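Local coordinates for putative cell surface hydrolase (Lactobacillus plantarum, PDB 3LP5), which is of unconfirmed function but, as a putative cell surface hydrolase of the alpha/beta-hydrolase clan, probably cleaves a substrate not yet identified, at residues Q17-F20 with D21-T25; Q222-S225 with L226-Y230; E117-L120 with K121-P124; W83-T86 with A87-L91. All coordinates share one frame; numbering follows the deposited sequence.

Contact 1 of 4, residues Q17-F20 with D21-T25; sequences QNRF and DSLIT
Q17 and D21 meet one turn apart at the start of helix 17-30 and are joined twice, once through the backbone and once through their side chains. In the side-chain bond Q17 NE2 donates a hydrogen bond to D21 OD1 over 2.9 Å. The oxygen lies almost exactly in the amide plane of Q17, yet the amide comes at OD1 from above the carboxylate plane, the two flat groups standing 55° apart. Q17 reaches it by a bend at chi2 (61°), which brings the amide round alongside the helix. The backbone adds the regular i to i+4 bonds, D21 N to Q17 O, S22 N to N18 O, L23 N to R19 O and I24 N to F20 O. A water donates to N18 O at 2.7 Å and also bonds S22 OG at 2.6 Å, linking the first turn to the second on the outer side.

The apolar contact is F20 with I24. I24 CD1 sits over one face of the F20 ring, 4.2 Å from its centroid, in a CH-pi contact, and both side chains rest on M9 of strand 7-10. R19 turns elsewhere: its guanidinium bonds T212 O, while L23 packs on helix 217-231.

With an alanine at Q17, the D21 carboxylate would probably lose its amide partner and be freer to turn. The chemistry is thus divided by side: a neutral donor steadies a carboxylate near the N-terminal end, where the helix dipole would also tend to favour negative charge, while aromatic and aliphatic groups face the sheet.

Contact 2 of 4, residues Q222-S225 with L226-Y230; sequences QIVS and LIRQY
The carbonyl oxygens of I223, V224 and S225 each accept from the amide four residues on, and these bonds hold the middle of helix 217-231 together. The straightest is R228 N to V224 O, 3.0 Å with an N-H...O angle of 172°; Q229 N to S225 O is nearly as straight, and I227 N to I223 O is more bent, though short at 2.9 Å. L226 N is shared: it bonds Q222 O at 3.0 Å, bent to 144°, and makes a weak second bond to I223 O.

The polar side chains look away from this turn. R228 forms a salt bridge with E234, its chain bent at chi3 (61°), and S225 OG and Q229 OE1 both take a hydrogen bond from N244 ND2 of helix 238-245. One asparagine thereby ties together two side chains that sit a turn apart.

Packing comes next. I223 CG2 meets I227 CD1 at 4.0 Å, the two side chains slanting across one another on the face turned to strand 127-134, where I223 rests on I134 and I227 on M132. L226 lies back over the preceding turn, its CG 3.2 Å from Q222 O. On another side V224 CG1 approaches the aliphatic part of R228, 4.2 Å from CD.

Such a helix, with branched aliphatic residues against the parallel strands, is what flanks the central sheet in the alpha/beta-hydrolase fold; here its polar side chains turn toward helix 238-245 and E234, and I223 also packs on L23 of helix 17-30.

Contact 3 of 4, residues E117-L120 with K121-P124; sequences ERYL and KESP
E122 folds back over the carbonyl of Y119, and its side chain can be followed outward atom by atom. CB stands 3.4 Å from Y119 O, CG stays beside the same oxygen, and CD is still 4.0 Å from Y119 O. With CG anti to the carbonyl carbon (chi1 -63°) and the chain extended beyond it, the carboxylate is carried alongside the Y119 ring, both side chains pointing the same way. At the tip OE2 comes 3.7 Å from Y119 CD1, the carboxylate and ring planes 65° apart. OE2 also accepts a hydrogen bond from a water that donates to R118 O as well, so the water spans from the carboxylate to the last helical residue. The other oxygen, OE1, is held by N85 ND2 of helix 74-92, with K89 NZ a longer, weak ion pair.

Beneath this side chain the backbone tightens. E122 N bonds Y119 O at 3.0 Å and S123 N bonds L120 O at 2.8 Å, both i to i+3 and both from well above the carbonyl plane. Y119 O is gripped further by a second water, which accepts from S123 OG. K121 lies back toward the helix, its CE 3.2 Å from R118 O.

L120 and S123 pack on F88 of helix 74-92, and R118 makes a cation-pi contact with Y158. Helix 107-118 thus runs out into a short 3-10 turn, with i to i+3 bonds in place of the helix's i to i+4 bonds, as the chain swings from the helix behind the probable nucleophile elbow toward strand 127-134 of the alpha/beta-hydrolase fold.

Contact 4 of 4, residues W83-T86 with A87-L91; sequences WLNT and AFKAL
Helix 74-92, one of the helices packed on the central sheet of this alpha/beta-hydrolase fold, contains the contact, in which W83 to T86 meet the residues one turn on. The carbonyls of W83, L84, N85 and T86 each accept from the amide four residues later; L84 O to F88 N is the shortest at 2.7 Å and T86 O to A90 N the longest at 3.2 Å.

The sides of the helix differ sharply. A87 puts a bare methyl against L40, V42 and I65, letting the helix lie close on strands 37-42 and 62-67. L84 packs on I111, W112 and F115 of helix 107-118. F88, whose CG stands anti to the backbone N (chi1 -173°), sends its ring toward those of F115 and F100. W83 rests on V42 and F67, its side chain about 4 Å from a bound sodium ion.

On the more polar side T86 OG1 hydrogen-bonds V82 O in the preceding turn. N85 and K89 run past each other at a slant, the lysine bent at chi3 (-64°). K89 CG lies 3.4 Å from the backbone oxygen N85 O and 3.8 Å from the side-chain oxygen N85 OD1.

Along the chain the order is contact 1, contact 4, contact 3, contact 2, all in the one alpha/beta-hydrolase fold. They form two pairs. Contacts 1 and 2, centres about 14 Å apart, lie on helices 17-30 and 217-231, which touch through L23 with I223 and V224. Contacts 3 and 4, centres about 11 Å apart, join the end of helix 107-118 to helix 74-92 by polar and apolar contacts. Contacts 1 and 3 are about 28 Å apart between centres and lie on opposite sides of the chain's centre. Helices from both ends of the sequence are thus brought together about the eight-stranded sheet, as in the alpha/beta-hydrolase fold, consistent with the protein's presumed hydrolase role.

Contact 1 of 4, residues Q17-F20 with D21-T25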
# COMPACT_ATOMS: atom_id res chain seq x y z
N GLN A 17 -2.76 -6.30 11.60
CA GLN A 17 -4.04 -6.79 10.98
C GLN A 17 -5.34 -6.08 11.46
O GLN A 17 -6.22 -5.78 10.64
CB GLN A 17 -4.21 -8.33 11.07
CG GLN A 17 -5.19 -8.95 10.05
CD GLN A 17 -4.74 -8.71 8.60
OE1 GLN A 17 -3.59 -9.01 8.23
NE2 GLN A 17 -5.63 -8.10 7.79
N ASN A 18 -5.47 -5.85 12.76
CA ASN A 18 -6.66 -5.16 13.29
C ASN A 18 -6.83 -3.77 12.64
O ASN A 18 -7.96 -3.42 12.20
CB ASN A 18 -6.64 -5.06 14.84
CG ASN A 18 -7.27 -6.31 15.55
OD1 ASN A 18 -7.07 -6.55 16.78
ND2 ASN A 18 -8.06 -7.08 14.80
N ARG A 19 -5.73 -2.99 12.57
CA ARG A 19 -5.77 -1.69 11.91
C ARG A 19 -6.23 -1.84 10.46
O ARG A 19 -7.18 -1.16 10.02
CB ARG A 19 -4.43 -0.96 11.96
CG ARG A 19 -4.59 0.46 11.46
CD ARG A 19 -3.28 1.15 11.07
NE ARG A 19 -2.37 1.36 12.19
CZ ARG A 19 -2.36 2.44 12.95
NH1 ARG A 19 -3.22 3.44 12.75
NH2 ARG A 19 -1.50 2.53 13.93
N PHE A 20 -5.57 -2.71 9.70
CA PHE A 20 -5.99 -2.97 8.30
C PHE A 20 -7.49 -3.25 8.15
O PHE A 20 -8.17 -2.59 7.35
CB PHE A 20 -5.15 -4.07 7.68
CG PHE A 20 -5.34 -4.25 6.19
CD1 PHE A 20 -4.71 -3.39 5.28
CD2 PHE A 20 -6.14 -5.28 5.71
CE1 PHE A 20 -4.84 -3.57 3.92
CE2 PHE A 20 -6.33 -5.51 4.34
CZ PHE A 20 -5.66 -4.64 3.41
N ASP A 21 -8.01 -4.21 8.92
CA ASP A 21 -9.42 -4.60 8.84
C ASP A 21 -10.33 -3.42 9.20
O ASP A 21 -11.35 -3.20 8.56
CB ASP A 21 -9.70 -5.77 9.79
CG ASP A 21 -9.07 -7.12 9.29
OD1 ASP A 21 -8.32 -7.13 8.27
OD2 ASP A 21 -9.33 -8.17 9.92
N SER A 22 -9.95 -2.67 10.21
CA SER A 22 -10.68 -1.49 10.59
C SER A 22 -10.71 -0.46 9.48
O SER A 22 -11.78 0.12 9.21
CB SER A 22 -10.10 -0.86 11.85
OG SER A 22 -10.36 -1.73 12.94
N LEU A 23 -9.56 -0.23 8.83
CA LEU A 23 -9.50 0.68 7.70
C LEU A 23 -10.46 0.30 6.59
O LEU A 23 -11.13 1.18 6.06
CB LEU A 23 -8.07 0.80 7.10
CG LEU A 23 -7.02 1.38 8.08
CD1 LEU A 23 -5.60 1.41 7.44
CD2 LEU A 23 -7.45 2.78 8.54
N ILE A 24 -10.49 -0.97 6.20
CA ILE A 24 -11.37 -1.43 5.11
C ILE A 24 -12.84 -1.27 5.46
O ILE A 24 -13.64 -0.78 4.66
CB ILE A 24 -11.15 -2.93 4.78
CG1 ILE A 24 -9.67 -3.26 4.58
CG2 ILE A 24 -12.02 -3.39 3.56
CD1 ILE A 24 -9.10 -2.98 3.29
N THR A 25 -13.22 -1.69 6.65
CA THR A 25 -14.61 -1.51 7.09
C THR A 25 -15.02 -0.05 7.04
O THR A 25 -16.10 0.30 6.53
CB THR A 25 -14.78 -2.01 8.52
OG1 THR A 25 -14.32 -3.34 8.55
CG2 THR A 25 -16.22 -2.04 8.92
O HOH W 1 -10.27 -4.34 13.31

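Contact 2 of 4, residues Q222-S225 with L226-Y230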
# COMPACT_ATOMS: atom_id res chain seq x y z
N GLN A 222 -8.53 9.69 10.15
CA GLN A 222 -7.63 10.52 9.34
C GLN A 222 -7.09 9.72 8.16
O GLN A 222 -7.05 10.24 7.05
CB GLN A 222 -6.42 11.00 10.16
CG GLN A 222 -6.82 12.01 11.20
CD GLN A 222 -5.68 12.50 12.14
OE1 GLN A 222 -5.96 13.01 13.21
NE2 GLN A 222 -4.44 12.43 11.71
N ILE A 223 -6.68 8.49 8.40
CA ILE A 223 -6.14 7.67 7.36
C ILE A 223 -7.21 7.39 6.29
O ILE A 223 -6.93 7.53 5.08
CB ILE A 223 -5.54 6.37 7.89
CG1 ILE A 223 -4.26 6.73 8.66
CG2 ILE A 223 -5.19 5.41 6.71
CD1 ILE A 223 -3.60 5.56 9.32
N VAL A 224 -8.42 7.01 6.71
CA VAL A 224 -9.55 6.76 5.74
C VAL A 224 -9.85 8.07 5.00
O VAL A 224 -10.08 8.05 3.79
CB VAL A 224 -10.81 6.24 6.48
CG1 VAL A 224 -12.10 6.29 5.59
CG2 VAL A 224 -10.53 4.80 6.92
N SER A 225 -9.77 9.22 5.70
CA SER A 225 -10.04 10.47 5.04
C SER A 225 -8.98 10.69 3.90
O SER A 225 -9.33 11.12 2.82
CB SER A 225 -9.98 11.63 6.02
OG SER A 225 -10.26 12.86 5.35
N LEU A 226 -7.73 10.33 4.14
CA LEU A 226 -6.65 10.57 3.18
C LEU A 226 -6.73 9.62 2.02
O LEU A 226 -6.35 9.95 0.88
CB LEU A 226 -5.28 10.47 3.86
CG LEU A 226 -5.02 11.56 4.92
CD1 LEU A 226 -3.79 11.16 5.71
CD2 LEU A 226 -4.82 12.96 4.30
N ILE A 227 -7.12 8.39 2.32
CA ILE A 227 -7.24 7.39 1.28
C ILE A 227 -8.30 7.89 0.32
O ILE A 227 -8.07 7.96 -0.91
CB ILE A 227 -7.62 5.98 1.79
CG1 ILE A 227 -6.47 5.32 2.54
CG2 ILE A 227 -8.17 5.11 0.66
CD1 ILE A 227 -6.93 4.10 3.39
N ARG A 228 -9.43 8.31 0.88
CA ARG A 228 -10.51 8.90 0.03
C ARG A 228 -10.07 10.13 -0.82
O ARG A 228 -10.30 10.18 -2.03
CB ARG A 228 -11.71 9.24 0.87
CG ARG A 228 -12.43 7.99 1.33
CD ARG A 228 -13.60 8.37 2.25
NE ARG A 228 -14.57 9.21 1.54
CZ ARG A 228 -15.38 10.09 2.11
NH1 ARG A 228 -15.38 10.24 3.42
NH2 ARG A 228 -16.24 10.77 1.36
N GLN A 229 -9.43 11.11 -0.20
CA GLN A 229 -8.98 12.30 -0.87
C GLN A 229 -7.86 12.06 -1.91
O GLN A 229 -7.90 12.64 -2.97
CB GLN A 229 -8.51 13.33 0.16
CG GLN A 229 -7.88 14.59 -0.46
CD GLN A 229 -7.91 15.75 0.48
OE1 GLN A 229 -8.66 15.74 1.47
NE2 GLN A 229 -7.11 16.75 0.20
N TYR A 230 -6.86 11.24 -1.59
CA TYR A 230 -5.66 11.16 -2.45
C TYR A 230 -5.61 9.86 -3.23
O TYR A 230 -5.21 9.86 -4.37
CB TYR A 230 -4.37 11.32 -1.63
CG TYR A 230 -4.19 12.75 -1.10
CD1 TYR A 230 -3.84 13.81 -1.96
CD2 TYR A 230 -4.41 13.04 0.24
CE1 TYR A 230 -3.71 15.11 -1.47
CE2 TYR A 230 -4.30 14.34 0.74
CZ TYR A 230 -3.93 15.35 -0.11
OH TYR A 230 -3.80 16.62 0.41

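Contact 3 of 4, residues E117-L120 with K121-P124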
# COMPACT_ATOMS: atom_id res chain seq x y z
N GLU A 117 8.77 -2.56 -9.01
CA GLU A 117 10.12 -2.37 -9.56
C GLU A 117 10.51 -3.54 -10.46
O GLU A 117 11.20 -3.31 -11.45
CB GLU A 117 11.19 -2.33 -8.44
CG GLU A 117 11.11 -1.12 -7.60
CD GLU A 117 12.09 -1.15 -6.46
OE1 GLU A 117 12.45 -2.23 -6.01
OE2 GLU A 117 12.54 -0.09 -6.01
N ARG A 118 10.11 -4.77 -10.08
CA ARG A 118 10.61 -6.00 -10.72
C ARG A 118 9.61 -6.79 -11.56
O ARG A 118 10.00 -7.42 -12.57
CB ARG A 118 11.21 -6.91 -9.65
CG ARG A 118 12.33 -6.23 -8.87
CD ARG A 118 13.10 -7.25 -8.09
NE ARG A 118 14.14 -7.82 -8.95
CZ ARG A 118 15.05 -8.71 -8.54
NH1 ARG A 118 15.01 -9.12 -7.28
NH2 ARG A 118 16.01 -9.16 -9.39
N TYR A 119 8.32 -6.77 -11.17
CA TYR A 119 7.39 -7.76 -11.71
C TYR A 119 6.23 -7.19 -12.50
O TYR A 119 5.62 -7.88 -13.32
CB TYR A 119 6.86 -8.65 -10.56
CG TYR A 119 7.97 -9.34 -9.80
CD1 TYR A 119 9.05 -9.88 -10.47
CD2 TYR A 119 7.92 -9.43 -8.37
CE1 TYR A 119 10.11 -10.48 -9.75
CE2 TYR A 119 8.96 -10.04 -7.67
CZ TYR A 119 10.03 -10.57 -8.37
OH TYR A 119 11.02 -11.23 -7.71
N LEU A 120 5.90 -5.94 -12.26
CA LEU A 120 4.76 -5.37 -13.02
C LEU A 120 5.02 -5.35 -14.56
O LEU A 120 4.08 -5.62 -15.35
CB LEU A 120 4.34 -3.99 -12.49
CG LEU A 120 3.28 -3.26 -13.33
CD1 LEU A 120 1.95 -3.98 -13.21
CD2 LEU A 120 3.16 -1.79 -12.98
N LYS A 121 6.25 -5.07 -14.98
CA LYS A 121 6.62 -5.17 -16.42
C LYS A 121 6.25 -6.53 -17.06
O LYS A 121 6.31 -6.63 -18.25
CB LYS A 121 8.12 -4.93 -16.62
CG LYS A 121 8.99 -6.06 -16.03
CD LYS A 121 10.45 -5.74 -16.27
CE LYS A 121 11.38 -6.27 -15.18
NZ LYS A 121 12.66 -6.50 -15.86
N GLU A 122 5.87 -7.56 -16.30
CA GLU A 122 5.48 -8.84 -16.91
C GLU A 122 4.06 -8.80 -17.40
O GLU A 122 3.68 -9.68 -18.16
CB GLU A 122 5.63 -10.05 -15.95
CG GLU A 122 7.08 -10.33 -15.49
CD GLU A 122 7.20 -11.42 -14.39
OE1 GLU A 122 6.26 -12.23 -14.17
OE2 GLU A 122 8.27 -11.46 -13.76
N SER A 123 3.26 -7.81 -16.94
CA SER A 123 1.90 -7.58 -17.44
C SER A 123 1.93 -6.20 -18.10
O SER A 123 1.38 -5.24 -17.54
CB SER A 123 0.86 -7.58 -16.30
OG SER A 123 1.11 -8.59 -15.36
N PRO A 124 2.60 -6.09 -19.27
CA PRO A 124 2.95 -4.75 -19.72
C PRO A 124 1.75 -3.88 -20.16
O PRO A 124 1.90 -2.67 -20.28
CB PRO A 124 3.94 -5.01 -20.90
CG PRO A 124 3.65 -6.40 -21.39
CD PRO A 124 3.08 -7.17 -20.17
O HOH W 2 10.38 -9.54 -14.10
O HOH W 3 2.89 -8.84 -13.45

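Contact 4 of 4, residues W83-T86 with A87-L91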
# COMPACT_ATOMS: atom_id res chain seq x y z
N TRP A 83 4.52 -13.94 -4.56
CA TRP A 83 3.11 -14.26 -4.38
C TRP A 83 2.15 -13.16 -4.87
O TRP A 83 1.07 -13.44 -5.45
CB TRP A 83 2.83 -14.60 -2.88
CG TRP A 83 3.52 -15.90 -2.43
CD1 TRP A 83 3.68 -17.03 -3.16
CD2 TRP A 83 4.05 -16.19 -1.12
NE1 TRP A 83 4.36 -18.00 -2.41
CE2 TRP A 83 4.59 -17.50 -1.15
CE3 TRP A 83 4.12 -15.45 0.09
CZ2 TRP A 83 5.22 -18.08 -0.02
CZ3 TRP A 83 4.78 -16.01 1.20
CH2 TRP A 83 5.29 -17.32 1.15
N LEU A 84 2.51 -11.89 -4.63
CA LEU A 84 1.69 -10.76 -5.13
C LEU A 84 1.57 -10.80 -6.65
O LEU A 84 0.49 -10.61 -7.25
CB LEU A 84 2.31 -9.41 -4.72
CG LEU A 84 1.52 -8.14 -5.21
CD1 LEU A 84 -0.01 -8.20 -4.95
CD2 LEU A 84 2.06 -6.89 -4.53
N ASN A 85 2.70 -11.04 -7.30
CA ASN A 85 2.73 -11.18 -8.75
C ASN A 85 1.91 -12.41 -9.17
O ASN A 85 1.14 -12.35 -10.16
CB ASN A 85 4.19 -11.36 -9.16
CG ASN A 85 4.40 -11.24 -10.66
OD1 ASN A 85 3.58 -10.69 -11.40
ND2 ASN A 85 5.50 -11.79 -11.11
N THR A 86 2.01 -13.51 -8.40
CA THR A 86 1.13 -14.66 -8.70
C THR A 86 -0.34 -14.27 -8.63
O THR A 86 -1.10 -14.67 -9.46
CB THR A 86 1.41 -15.83 -7.72
OG1 THR A 86 2.79 -16.17 -7.85
CG2 THR A 86 0.55 -17.09 -8.03
N ALA A 87 -0.76 -13.51 -7.62
CA ALA A 87 -2.14 -13.19 -7.46
C ALA A 87 -2.52 -12.15 -8.54
O ALA A 87 -3.56 -12.23 -9.16
CB ALA A 87 -2.41 -12.63 -6.02
N PHE A 88 -1.63 -11.22 -8.79
CA PHE A 88 -1.91 -10.17 -9.76
C PHE A 88 -2.13 -10.83 -11.11
O PHE A 88 -3.07 -10.52 -11.82
CB PHE A 88 -0.73 -9.19 -9.81
CG PHE A 88 -0.98 -7.99 -10.65
CD1 PHE A 88 -1.72 -6.92 -10.13
CD2 PHE A 88 -0.46 -7.92 -11.93
CE1 PHE A 88 -1.94 -5.75 -10.89
CE2 PHE A 88 -0.70 -6.77 -12.73
CZ PHE A 88 -1.45 -5.67 -12.19
N LYS A 89 -1.26 -11.77 -11.49
CA LYS A 89 -1.45 -12.43 -12.78
C LYS A 89 -2.73 -13.22 -12.85
O LYS A 89 -3.37 -13.21 -13.87
CB LYS A 89 -0.24 -13.27 -13.21
CG LYS A 89 0.92 -12.37 -13.56
CD LYS A 89 1.95 -13.11 -14.32
CE LYS A 89 2.51 -14.19 -13.47
NZ LYS A 89 3.77 -14.70 -14.06
N ALA A 90 -3.13 -13.86 -11.76
CA ALA A 90 -4.40 -14.59 -11.75
C ALA A 90 -5.56 -13.62 -11.98
O ALA A 90 -6.51 -13.93 -12.68
CB ALA A 90 -4.58 -15.34 -10.44
N LEU A 91 -5.45 -12.42 -11.41
CA LEU A 91 -6.51 -11.42 -11.57
C LEU A 91 -6.60 -10.84 -13.00
O LEU A 91 -7.67 -10.64 -13.54
CB LEU A 91 -6.29 -10.31 -10.56
CG LEU A 91 -6.59 -10.66 -9.11
CD1 LEU A 91 -5.90 -9.57 -8.23
CD2 LEU A 91 -8.13 -10.72 -8.89